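Pbp related beta-lactamase (Pyrococcus abyssi, PDB 2QMI) is probably a serine peptidase of the penicillin-binding protein and beta-lactamase family that assembles into a self-compartmentalizing octamer. Local coordinates at residues 13-17 / 360-364; 336-340 / 354-358; 410-415 / 426-430; 1-6 / 340-345. All coordinates share one frame; numbering follows the deposited sequence.

Interaction 1 of 4, residues 13-17 / 360-364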
loop_
_atom_site.group_PDB
_atom_site.type_symbol
_atom_site.label_atom_id
_atom_site.label_comp_id
_atom_site.label_asym_id
_atom_site.label_seq_id
_atom_site.Cartn_x
_atom_site.Cartn_y
_atom_site.Cartn_z
ATOM N N LYS A 13 36.349 6.197 6.740
ATOM C CA LYS A 13 35.262 6.405 7.689
ATOM C C LYS A 13 34.152 7.253 7.087
ATOM O O LYS A 13 32.968 6.978 7.308
ATOM C CB LYS A 13 35.778 7.058 8.977
ATOM C CG LYS A 13 36.530 6.089 9.880
ATOM C CD LYS A 13 35.642 4.892 10.235
ATOM C CE LYS A 13 36.382 3.847 11.034
ATOM N NZ LYS A 13 35.535 2.635 11.245
ATOM N N MET A 14 34.533 8.274 6.322
ATOM C CA MET A 14 33.555 9.150 5.683
ATOM C C MET A 14 32.727 8.373 4.663
ATOM O O MET A 14 31.513 8.559 4.560
ATOM C CB MET A 14 34.259 10.337 5.006
ATOM C CG MET A 14 34.905 11.312 5.994
ATOM S SD MET A 14 35.812 12.676 5.209
ATOM C CE MET A 14 34.467 13.825 4.911
ATOM N N ALA A 15 33.383 7.504 3.905
ATOM C CA ALA A 15 32.676 6.693 2.921
ATOM C C ALA A 15 31.691 5.765 3.642
ATOM O O ALA A 15 30.496 5.752 3.357
ATOM C CB ALA A 15 33.669 5.872 2.116
ATOM N N GLU A 16 32.210 5.000 4.592
ATOM C CA GLU A 16 31.407 4.053 5.355
ATOM C C GLU A 16 30.227 4.644 6.121
ATOM O O GLU A 16 29.129 4.091 6.098
ATOM C CB GLU A 16 32.304 3.290 6.336
ATOM C CG GLU A 16 31.555 2.730 7.538
ATOM C CD GLU A 16 32.486 2.191 8.607
ATOM O OE1 GLU A 16 33.218 1.223 8.304
ATOM O OE2 GLU A 16 32.486 2.733 9.744
ATOM N N ARG A 17 30.447 5.760 6.805
ATOM C CA ARG A 17 29.383 6.365 7.606
ATOM C C ARG A 17 28.665 7.494 6.871
ATOM O O ARG A 17 27.861 8.229 7.461
ATOM C CB ARG A 17 29.977 6.869 8.936
ATOM C CG ARG A 17 30.741 5.793 9.730
ATOM C CD ARG A 17 29.795 4.761 10.371
ATOM N NE ARG A 17 29.128 5.307 11.553
ATOM C CZ ARG A 17 29.594 5.191 12.795
ATOM N NH1 ARG A 17 28.926 5.733 13.810
ATOM N NH2 ARG A 17 30.710 4.498 13.026
ATOM N N GLU A 360 34.839 -2.033 16.759
ATOM C CA GLU A 360 33.974 -1.846 15.597
ATOM C C GLU A 360 34.368 -2.775 14.456
ATOM O O GLU A 360 33.507 -3.314 13.757
ATOM C CB GLU A 360 34.039 -0.411 15.085
ATOM C CG GLU A 360 33.002 -0.116 14.001
ATOM C CD GLU A 360 33.503 0.870 12.960
ATOM O OE1 GLU A 360 34.432 0.490 12.205
ATOM O OE2 GLU A 360 32.973 2.014 12.897
ATOM N N ARG A 361 35.676 -2.936 14.258
ATOM C CA ARG A 361 36.188 -3.790 13.193
ATOM C C ARG A 361 35.906 -5.261 13.477
ATOM O O ARG A 361 35.472 -5.989 12.592
ATOM C CB ARG A 361 37.699 -3.583 13.013
ATOM C CG ARG A 361 38.318 -4.497 11.956
ATOM C CD ARG A 361 39.791 -4.162 11.702
ATOM N NE ARG A 361 40.534 -4.000 12.954
ATOM C CZ ARG A 361 40.876 -4.996 13.765
ATOM N NH1 ARG A 361 40.557 -6.244 13.460
ATOM N NH2 ARG A 361 41.521 -4.740 14.897
ATOM N N ILE A 362 36.151 -5.691 14.712
ATOM C CA ILE A 362 35.911 -7.084 15.093
ATOM C C ILE A 362 34.423 -7.441 15.027
ATOM O O ILE A 362 34.061 -8.503 14.531
ATOM C CB ILE A 362 36.440 -7.383 16.522
ATOM C CG1 ILE A 362 37.941 -7.065 16.608
ATOM C CG2 ILE A 362 36.200 -8.843 16.875
ATOM C CD1 ILE A 362 38.757 -7.652 15.475
ATOM N N LEU A 363 33.564 -6.554 15.521
ATOM C CA LEU A 363 32.124 -6.794 15.497
ATOM C C LEU A 363 31.566 -6.875 14.079
ATOM O O LEU A 363 30.614 -7.621 13.827
ATOM C CB LEU A 363 31.388 -5.698 16.257
ATOM C CG LEU A 363 31.588 -5.698 17.773
ATOM C CD1 LEU A 363 31.042 -4.393 18.363
ATOM C CD2 LEU A 363 30.893 -6.920 18.387
ATOM N N LYS A 364 32.140 -6.104 13.155
ATOM C CA LYS A 364 31.660 -6.128 11.772
ATOM C C LYS A 364 31.763 -7.526 11.185
ATOM O O LYS A 364 30.993 -7.891 10.303
ATOM C CB LYS A 364 32.458 -5.174 10.876
ATOM C CG LYS A 364 32.008 -3.719 10.892
ATOM C CD LYS A 364 32.324 -3.051 9.536
ATOM C CE LYS A 364 32.099 -1.538 9.546
ATOM N NZ LYS A 364 33.198 -0.804 10.240
#

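Interaction 2 of 4, residues 336-340 / 354-358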
loop_
_atom_site.group_PDB
_atom_site.type_symbol
_atom_site.label_atom_id
_atom_site.label_comp_id
_atom_site.label_asym_id
_atom_site.label_seq_id
_atom_site.Cartn_x
_atom_site.Cartn_y
_atom_site.Cartn_z
ATOM N N TYR A 336 36.613 10.523 17.950
ATOM C CA TYR A 336 37.304 9.308 17.522
ATOM C C TYR A 336 38.428 9.654 16.551
ATOM O O TYR A 336 39.540 9.125 16.652
ATOM C CB TYR A 336 36.309 8.342 16.870
ATOM C CG TYR A 336 35.334 7.713 17.847
ATOM C CD1 TYR A 336 35.303 8.110 19.181
ATOM C CD2 TYR A 336 34.444 6.722 17.435
ATOM C CE1 TYR A 336 34.417 7.538 20.080
ATOM C CE2 TYR A 336 33.547 6.139 18.329
ATOM C CZ TYR A 336 33.543 6.554 19.647
ATOM O OH TYR A 336 32.682 5.979 20.545
ATOM N N ILE A 337 38.136 10.548 15.612
ATOM C CA ILE A 337 39.135 10.988 14.649
ATOM C C ILE A 337 40.254 11.735 15.390
ATOM O O ILE A 337 41.440 11.488 15.169
ATOM C CB ILE A 337 38.502 11.916 13.593
ATOM C CG1 ILE A 337 37.467 11.126 12.781
ATOM C CG2 ILE A 337 39.581 12.508 12.694
ATOM C CD1 ILE A 337 36.805 11.909 11.673
ATOM N N ALA A 338 39.865 12.640 16.281
ATOM C CA ALA A 338 40.837 13.409 17.048
ATOM C C ALA A 338 41.783 12.490 17.820
ATOM O O ALA A 338 43.002 12.665 17.784
ATOM C CB ALA A 338 40.117 14.345 18.012
ATOM N N MET A 339 41.218 11.504 18.511
ATOM C CA MET A 339 42.019 10.581 19.301
ATOM C C MET A 339 42.938 9.694 18.451
ATOM O O MET A 339 44.027 9.323 18.890
ATOM C CB MET A 339 41.099 9.749 20.192
ATOM C CG MET A 339 40.229 10.625 21.087
ATOM S SD MET A 339 39.063 9.743 22.143
ATOM C CE MET A 339 38.961 10.829 23.562
ATOM N N TYR A 340 42.509 9.383 17.231
ATOM C CA TYR A 340 43.302 8.573 16.314
ATOM C C TYR A 340 44.590 9.348 15.988
ATOM O O TYR A 340 45.684 8.783 15.960
ATOM C CB TYR A 340 42.512 8.325 15.021
ATOM C CG TYR A 340 43.070 7.241 14.119
ATOM C CD1 TYR A 340 42.587 5.934 14.190
ATOM C CD2 TYR A 340 44.060 7.527 13.176
ATOM C CE1 TYR A 340 43.070 4.932 13.337
ATOM C CE2 TYR A 340 44.552 6.534 12.318
ATOM C CZ TYR A 340 44.045 5.244 12.405
ATOM O OH TYR A 340 44.484 4.274 11.540
ATOM N N LEU A 354 42.972 2.086 20.918
ATOM C CA LEU A 354 41.684 2.765 21.062
ATOM C C LEU A 354 40.543 1.761 20.939
ATOM O O LEU A 354 40.239 1.280 19.851
ATOM C CB LEU A 354 41.535 3.855 19.999
ATOM C CG LEU A 354 42.561 4.993 20.036
ATOM C CD1 LEU A 354 42.318 5.909 18.852
ATOM C CD2 LEU A 354 42.460 5.763 21.365
ATOM N N PRO A 355 39.884 1.446 22.063
ATOM C CA PRO A 355 38.771 0.490 22.101
ATOM C C PRO A 355 37.692 0.669 21.038
ATOM O O PRO A 355 37.300 -0.303 20.393
ATOM C CB PRO A 355 38.237 0.625 23.531
ATOM C CG PRO A 355 38.689 1.998 23.957
ATOM C CD PRO A 355 40.065 2.095 23.373
ATOM N N PHE A 356 37.227 1.899 20.836
ATOM C CA PHE A 356 36.189 2.133 19.846
ATOM C C PHE A 356 36.610 1.787 18.425
ATOM O O PHE A 356 35.764 1.692 17.534
ATOM C CB PHE A 356 35.670 3.584 19.896
ATOM C CG PHE A 356 36.751 4.638 20.021
ATOM C CD1 PHE A 356 37.054 5.197 21.256
ATOM C CD2 PHE A 356 37.430 5.100 18.895
ATOM C CE1 PHE A 356 38.013 6.205 21.369
ATOM C CE2 PHE A 356 38.392 6.109 18.998
ATOM C CZ PHE A 356 38.682 6.660 20.233
ATOM N N ILE A 357 37.904 1.577 18.207
ATOM C CA ILE A 357 38.374 1.242 16.866
ATOM C C ILE A 357 38.464 -0.257 16.560
ATOM O O ILE A 357 37.986 -0.692 15.517
ATOM C CB ILE A 357 39.731 1.917 16.572
ATOM C CG1 ILE A 357 39.571 3.436 16.687
ATOM C CG2 ILE A 357 40.204 1.564 15.168
ATOM C CD1 ILE A 357 40.827 4.219 16.413
ATOM N N TYR A 358 39.071 -1.055 17.439
ATOM C CA TYR A 358 39.149 -2.491 17.161
ATOM C C TYR A 358 37.825 -3.207 17.412
ATOM O O TYR A 358 37.512 -4.213 16.763
ATOM C CB TYR A 358 40.268 -3.172 17.962
ATOM C CG TYR A 358 40.308 -2.904 19.453
ATOM C CD1 TYR A 358 40.963 -1.783 19.958
ATOM C CD2 TYR A 358 39.752 -3.811 20.362
ATOM C CE1 TYR A 358 41.077 -1.569 21.336
ATOM C CE2 TYR A 358 39.853 -3.607 21.741
ATOM C CZ TYR A 358 40.521 -2.484 22.221
ATOM O OH TYR A 358 40.644 -2.272 23.577
#

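Interaction 3 of 4, residues 410-415 / 426-430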
loop_
_atom_site.group_PDB
_atom_site.type_symbol
_atom_site.label_atom_id
_atom_site.label_comp_id
_atom_site.label_asym_id
_atom_site.label_seq_id
_atom_site.Cartn_x
_atom_site.Cartn_y
_atom_site.Cartn_z
ATOM N N GLU A 410 40.316 -10.791 18.423
ATOM C CA GLU A 410 40.332 -10.872 16.962
ATOM C C GLU A 410 39.605 -12.060 16.349
ATOM O O GLU A 410 38.997 -11.946 15.288
ATOM C CB GLU A 410 41.784 -10.907 16.462
ATOM C CG GLU A 410 42.515 -9.581 16.514
ATOM C CD GLU A 410 41.959 -8.574 15.534
ATOM O OE1 GLU A 410 41.720 -8.955 14.361
ATOM O OE2 GLU A 410 41.772 -7.396 15.926
ATOM N N ASP A 411 39.692 -13.206 17.009
ATOM C CA ASP A 411 39.100 -14.448 16.511
ATOM C C ASP A 411 37.999 -14.973 17.412
ATOM O O ASP A 411 37.446 -16.048 17.150
ATOM C CB ASP A 411 40.191 -15.503 16.453
ATOM C CG ASP A 411 40.886 -15.658 17.795
ATOM O OD1 ASP A 411 41.318 -14.617 18.338
ATOM O OD2 ASP A 411 40.990 -16.792 18.321
ATOM N N PHE A 412 37.678 -14.231 18.467
ATOM C CA PHE A 412 36.677 -14.698 19.420
ATOM C C PHE A 412 35.892 -13.583 20.103
ATOM O O PHE A 412 36.479 -12.633 20.627
ATOM C CB PHE A 412 37.395 -15.537 20.485
ATOM C CG PHE A 412 36.484 -16.159 21.498
ATOM C CD1 PHE A 412 35.566 -17.139 21.121
ATOM C CD2 PHE A 412 36.553 -15.781 22.832
ATOM C CE1 PHE A 412 34.727 -17.736 22.068
ATOM C CE2 PHE A 412 35.720 -16.369 23.788
ATOM C CZ PHE A 412 34.804 -17.349 23.405
ATOM N N ILE A 413 34.568 -13.710 20.103
ATOM C CA ILE A 413 33.693 -12.745 20.760
ATOM C C ILE A 413 32.699 -13.516 21.631
ATOM O O ILE A 413 31.948 -14.349 21.129
ATOM C CB ILE A 413 32.885 -11.895 19.745
ATOM C CG1 ILE A 413 33.836 -11.074 18.873
ATOM C CG2 ILE A 413 31.919 -10.965 20.490
ATOM C CD1 ILE A 413 33.143 -10.339 17.754
ATOM N N LYS A 414 32.708 -13.252 22.937
ATOM C CA LYS A 414 31.782 -13.921 23.841
ATOM C C LYS A 414 30.737 -12.899 24.278
ATOM O O LYS A 414 31.083 -11.829 24.774
ATOM C CB LYS A 414 32.526 -14.472 25.058
ATOM C CG LYS A 414 31.648 -15.247 26.020
ATOM C CD LYS A 414 32.469 -15.967 27.084
ATOM C CE LYS A 414 31.594 -16.869 27.943
ATOM N NZ LYS A 414 32.382 -17.633 28.954
ATOM N N CYS A 415 29.465 -13.217 24.068
ATOM C CA CYS A 415 28.383 -12.314 24.440
ATOM C C CYS A 415 27.445 -13.010 25.402
ATOM O O CYS A 415 27.551 -14.218 25.625
ATOM C CB CYS A 415 27.573 -11.891 23.214
ATOM S SG CYS A 415 28.532 -11.155 21.907
ATOM N N ALA A 426 26.682 -16.541 24.388
ATOM C CA ALA A 426 26.791 -16.918 22.983
ATOM C C ALA A 426 28.278 -16.754 22.650
ATOM O O ALA A 426 28.973 -15.959 23.287
ATOM C CB ALA A 426 25.944 -15.993 22.112
ATOM N N GLU A 427 28.770 -17.513 21.676
ATOM C CA GLU A 427 30.176 -17.426 21.283
ATOM C C GLU A 427 30.339 -17.415 19.771
ATOM O O GLU A 427 29.744 -18.230 19.070
ATOM C CB GLU A 427 30.988 -18.589 21.860
ATOM C CG GLU A 427 31.181 -18.549 23.366
ATOM C CD GLU A 427 30.175 -19.408 24.114
ATOM O OE1 GLU A 427 30.127 -20.635 23.869
ATOM O OE2 GLU A 427 29.437 -18.856 24.959
ATOM N N PHE A 428 31.140 -16.475 19.285
ATOM C CA PHE A 428 31.420 -16.328 17.863
ATOM C C PHE A 428 32.873 -16.730 17.618
ATOM O O PHE A 428 33.777 -16.182 18.248
ATOM C CB PHE A 428 31.225 -14.869 17.435
ATOM C CG PHE A 428 29.788 -14.445 17.341
ATOM C CD1 PHE A 428 29.028 -14.758 16.218
ATOM C CD2 PHE A 428 29.184 -13.747 18.383
ATOM C CE1 PHE A 428 27.690 -14.382 16.135
ATOM C CE2 PHE A 428 27.844 -13.366 18.308
ATOM C CZ PHE A 428 27.098 -13.686 17.183
ATOM N N TYR A 429 33.095 -17.689 16.723
ATOM C CA TYR A 429 34.451 -18.127 16.399
ATOM C C TYR A 429 34.791 -17.693 14.971
ATOM O O TYR A 429 34.249 -18.239 14.008
ATOM C CB TYR A 429 34.574 -19.654 16.521
ATOM C CG TYR A 429 34.402 -20.201 17.934
ATOM C CD1 TYR A 429 33.133 -20.424 18.469
ATOM C CD2 TYR A 429 35.514 -20.475 18.736
ATOM C CE1 TYR A 429 32.970 -20.909 19.777
ATOM C CE2 TYR A 429 35.368 -20.956 20.039
ATOM C CZ TYR A 429 34.092 -21.173 20.553
ATOM O OH TYR A 429 33.944 -21.665 21.836
ATOM N N ILE A 430 35.682 -16.710 14.836
ATOM C CA ILE A 430 36.070 -16.211 13.513
ATOM C C ILE A 430 37.314 -16.933 13.008
ATOM O O ILE A 430 38.361 -16.895 13.647
ATOM C CB ILE A 430 36.354 -14.679 13.527
ATOM C CG1 ILE A 430 35.107 -13.904 13.962
ATOM C CG2 ILE A 430 36.764 -14.209 12.123
ATOM C CD1 ILE A 430 34.864 -13.878 15.460
#

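Interaction 4 of 4, residues 1-6 / 340-345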
loop_
_atom_site.group_PDB
_atom_site.type_symbol
_atom_site.label_atom_id
_atom_site.label_comp_id
_atom_site.label_asym_id
_atom_site.label_seq_id
_atom_site.Cartn_x
_atom_site.Cartn_y
_atom_site.Cartn_z
ATOM N N MET A 1 54.670 12.197 12.014
ATOM C CA MET A 1 53.354 11.491 12.006
ATOM C C MET A 1 53.141 10.772 10.679
ATOM O O MET A 1 53.620 11.212 9.639
ATOM C CB MET A 1 52.220 12.503 12.239
ATOM C CG MET A 1 50.882 11.883 12.615
ATOM S SD MET A 1 49.601 13.139 12.912
ATOM C CE MET A 1 49.237 13.631 11.193
ATOM N N ASP A 2 52.411 9.663 10.726
ATOM C CA ASP A 2 52.116 8.866 9.535
ATOM C C ASP A 2 50.823 9.373 8.884
ATOM O O ASP A 2 49.760 8.761 9.026
ATOM C CB ASP A 2 51.975 7.396 9.952
ATOM C CG ASP A 2 51.763 6.458 8.774
ATOM O OD1 ASP A 2 51.798 6.924 7.614
ATOM O OD2 ASP A 2 51.561 5.240 9.019
ATOM N N VAL A 3 50.917 10.491 8.168
ATOM C CA VAL A 3 49.751 11.081 7.510
ATOM C C VAL A 3 49.013 10.125 6.571
ATOM O O VAL A 3 47.783 10.134 6.520
ATOM C CB VAL A 3 50.125 12.352 6.707
ATOM C CG1 VAL A 3 50.952 13.288 7.572
ATOM C CG2 VAL A 3 50.874 11.978 5.451
ATOM N N GLY A 4 49.752 9.314 5.824
ATOM C CA GLY A 4 49.111 8.376 4.918
ATOM C C GLY A 4 48.120 7.509 5.671
ATOM O O GLY A 4 47.000 7.262 5.212
ATOM N N LYS A 5 48.536 7.052 6.846
ATOM C CA LYS A 5 47.699 6.217 7.690
ATOM C C LYS A 5 46.483 7.031 8.177
ATOM O O LYS A 5 45.351 6.539 8.187
ATOM C CB LYS A 5 48.545 5.718 8.868
ATOM C CG LYS A 5 47.884 4.735 9.825
ATOM C CD LYS A 5 48.943 4.209 10.803
ATOM C CE LYS A 5 48.354 3.414 11.962
ATOM N NZ LYS A 5 47.738 2.137 11.547
ATOM N N LEU A 6 46.712 8.284 8.558
ATOM C CA LEU A 6 45.618 9.126 9.041
ATOM C C LEU A 6 44.600 9.481 7.955
ATOM O O LEU A 6 43.396 9.312 8.147
ATOM C CB LEU A 6 46.167 10.410 9.662
ATOM C CG LEU A 6 45.097 11.401 10.136
ATOM C CD1 LEU A 6 44.224 10.748 11.185
ATOM C CD2 LEU A 6 45.757 12.647 10.696
ATOM N N TYR A 340 42.509 9.383 17.231
ATOM C CA TYR A 340 43.302 8.573 16.314
ATOM C C TYR A 340 44.590 9.348 15.988
ATOM O O TYR A 340 45.684 8.783 15.960
ATOM C CB TYR A 340 42.512 8.325 15.021
ATOM C CG TYR A 340 43.070 7.241 14.119
ATOM C CD1 TYR A 340 42.587 5.934 14.190
ATOM C CD2 TYR A 340 44.060 7.527 13.176
ATOM C CE1 TYR A 340 43.070 4.932 13.337
ATOM C CE2 TYR A 340 44.552 6.534 12.318
ATOM C CZ TYR A 340 44.045 5.244 12.405
ATOM O OH TYR A 340 44.484 4.274 11.540
ATOM N N ALA A 341 44.445 10.645 15.735
ATOM C CA ALA A 341 45.586 11.496 15.422
ATOM C C ALA A 341 46.477 11.634 16.664
ATOM O O ALA A 341 47.699 11.465 16.583
ATOM C CB ALA A 341 45.106 12.868 14.950
ATOM N N LEU A 342 45.868 11.933 17.811
ATOM C CA LEU A 342 46.625 12.068 19.051
ATOM C C LEU A 342 47.464 10.824 19.318
ATOM O O LEU A 342 48.633 10.928 19.689
ATOM C CB LEU A 342 45.682 12.329 20.227
ATOM C CG LEU A 342 45.012 13.706 20.232
ATOM C CD1 LEU A 342 43.899 13.744 21.254
ATOM C CD2 LEU A 342 46.052 14.770 20.521
ATOM N N ALA A 343 46.873 9.649 19.119
ATOM C CA ALA A 343 47.582 8.389 19.326
ATOM C C ALA A 343 48.817 8.298 18.430
ATOM O O ALA A 343 49.899 7.908 18.884
ATOM C CB ALA A 343 46.658 7.221 19.046
ATOM N N LEU A 344 48.652 8.647 17.157
ATOM C CA LEU A 344 49.760 8.610 16.213
ATOM C C LEU A 344 50.890 9.512 16.691
ATOM O O LEU A 344 52.056 9.110 16.725
ATOM C CB LEU A 344 49.286 9.054 14.832
ATOM C CG LEU A 344 48.307 8.102 14.148
ATOM C CD1 LEU A 344 47.829 8.720 12.839
ATOM C CD2 LEU A 344 48.988 6.762 13.899
ATOM N N LEU A 345 50.531 10.737 17.063
ATOM C CA LEU A 345 51.493 11.718 17.560
ATOM C C LEU A 345 52.199 11.231 18.825
ATOM O O LEU A 345 53.348 11.601 19.079
ATOM C CB LEU A 345 50.782 13.042 17.854
ATOM C CG LEU A 345 50.306 13.855 16.648
ATOM C CD1 LEU A 345 49.326 14.920 17.093
ATOM C CD2 LEU A 345 51.509 14.484 15.966
#

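Interaction 1 of 4, residues 13-17 / 360-364
The helical backbones carrying Lys13 and Glu360 stand well apart, their CA atoms 11.5 Å from each other, and Glu16 and Lys364 are spaced much the same way, so long charged side chains have to bridge the gap. Lys13 and Glu360 reach out from opposite directions, and Lys13 NZ lies 2.6 Å from Glu360 OE1 in a short salt bridge. One turn along, Lys364 NZ donates to Glu16 OE1 at 2.8 Å, approaching from above the carboxylate plane, 42° out of it. The Glu16 chain gets there by running extended beyond CG, while Lys364 turns its amino group in with a bend at its last torsion (chi4 77°). Together with Arg17 these residues form a salt-bridge network of five residues on the surface, joining helix 3-16 of the beta-lactamase-type domain to helix 355-364, which falls within the octamerisation-domain family region and packs against the barrel. Within the second helix Lys364 NZ also pairs with Glu360 OE1, 2.7 Å away, so this one carboxylate oxygen faces two amino groups. The second carboxylate oxygen, Glu360 OE2, sits at the edge of the Arg17 guanidinium, 3.4 Å from Arg17 NH2, with the two flat groups turned 55° apart. Glu16 OE2 and Glu360 OE2 approach to 3.3 Å as two acceptors, a closeness probably eased by the surrounding lysines and arginine. Met14 and Ala15 pack on Pro132 and Trp130 of a second subunit.

Interaction 2 of 4, residues 336-340 / 354-358
The rings of Tyr336 and Phe356 lie almost parallel, planes 5° apart and centroids separated by 3.9 Å, in an offset stack whose closest pair is Tyr336 CG and Phe356 CD2 at 3.5 Å. Phe356 holds its CG between the backbone N and the carbonyl carbon (chi1 44°), which lays the ring flat against the tyrosine and also brings its own CB over the tyrosine face as a CH-pi contact, 3.9 Å from the centroid of the Tyr336 ring. The opposite face of Phe356 is covered by CB of Leu354 from its own segment.

Sulfur adds a Met-aromatic contact: Met339 SD approaches Phe356 CZ to 3.6 Å, obliquely to the ring, while the methionine CB meets the ring at its edge, in plane.

The remaining contacts are aliphatic. Leu354 sends CD1 against helix 334-345, 3.8 Å from the CA of Tyr340. Ile357 CD1 comes in at the edge of the Tyr340 ring, within 3.3 Å of Tyr340 CD1, the two side chains crossing at about a right angle. No hydrogen bond spans the segments; the Tyr340 hydroxyl is engaged instead by Glu351, in the short helix between them. Phe279 also packs on Met339 and Leu354, and Asn420 of a third subunit packs on Phe356.

Two consecutive longer helices, linked through the short helix 350-353, are thus packed on each other through a buried aromatic and aliphatic interface, where helix 334-345 of the beta-lactamase-type domain meets helix 355-364, which falls in the octamerisation-domain family region.

Interaction 3 of 4, residues 410-415 / 426-430
The first torsion of Phe412 (chi1 -177°) swings the ring away from its own backbone N and alongside Tyr429 and Glu427, and the tyrosine, CG anti to its carbonyl carbon (chi1 -65°), offers a ring face to Phe412 CE1. These residues belong to an antiparallel beta hairpin, strands 412-419 and 422-431, within the eight-stranded barrel of the octamerisation domain. Ile413 with Phe428 and Cys415 with Ala426 are hydrogen-bonded pairs, each gripped by two backbone bonds; Phe412 with Tyr429 and Lys414 with Glu427 are the non-hydrogen-bonded pairs. A further bond, Ile430 N to Asp411 O at 3.0 Å, extends the pairing past the start of the first strand.

Phe412, Lys414, Glu427 and Tyr429 share one face of the sheet, where Phe412 CZ touches Glu427 CG at 3.8 Å; Arg157 of a third subunit packs on Glu427. The other face is apolar: Ile413 CB meets Phe428 CB at 4.1 Å, Ile362 and Leu363 of helix 355-364 cover Ile413, and Leu437 of the next strand lies against Phe428. There the thiol of Cys415 makes a sulfur-aromatic contact at the edge of the Phe428 ring, with SG 4.3 Å from Phe428 CE2.

Interaction 4 of 4, residues 1-6 / 340-345
Leu344 and Leu6 make the close-packed middle of this contact, with Leu344 CD1 lying 4.0 Å from Leu6 CB. A first torsion of 177° sends the Leu6 side chain inward and lets it split its two methyls: CD1 goes to Tyr340 CD2 at 3.8 Å, sliding past that side chain in the opposite direction, and CD2 rests 4.3 Å from Ala341 CB. The Tyr340 ring is also stacked with Phe9, about one turn further along the N-terminal helix. What results is apolar helix-helix packing between helix 3-16 and helix 334-345, two helices of the beta-lactamase-type domain, made without any hydrogen bond across the segments. Against the buried Leu6, Tyr340 and Ala341, the more exposed margin is made by Met1 and Lys5. Toward the chain start the packing thins out to Met1, which is itself exposed; it crosses Leu344 at about a right angle to put its CG 3.9 Å from Leu344 CB, then sets SD 3.8 Å from Leu345 CD2. Ile26 of strand 21-28 packs on both Met1 and Leu345. The aliphatic chain of Lys5 runs obliquely over Leu344, with CE 3.9 Å from Leu344 CD2, and Lys5 CG lies 3.8 Å from Tyr340 OH. Asp2, the N-cap just before helix 3-16, takes a weak capping bond on OD1 from Lys5 N at 3.4 Å.

Interaction 2 is the buried one, built from rings, sulfur and methyls, whereas interaction 1 is a surface network of charges; both use helix 355-364, at its start and its end. Interactions 2 and 4 share Tyr340 on helix 334-345, with centres about 11 Å apart, and interaction 4 is likewise apolar but only partly buried near the chain start. Helix 3-16 serves interactions 4 and 1 at its two ends. Interaction 3 differs in kind, resting on backbone hydrogen bonds in the barrel, and it touches interaction 1 directly: helix 355-364 is joined to the barrel by the salt bridge of Arg361 to Glu410 and by apolar packing of the same helix.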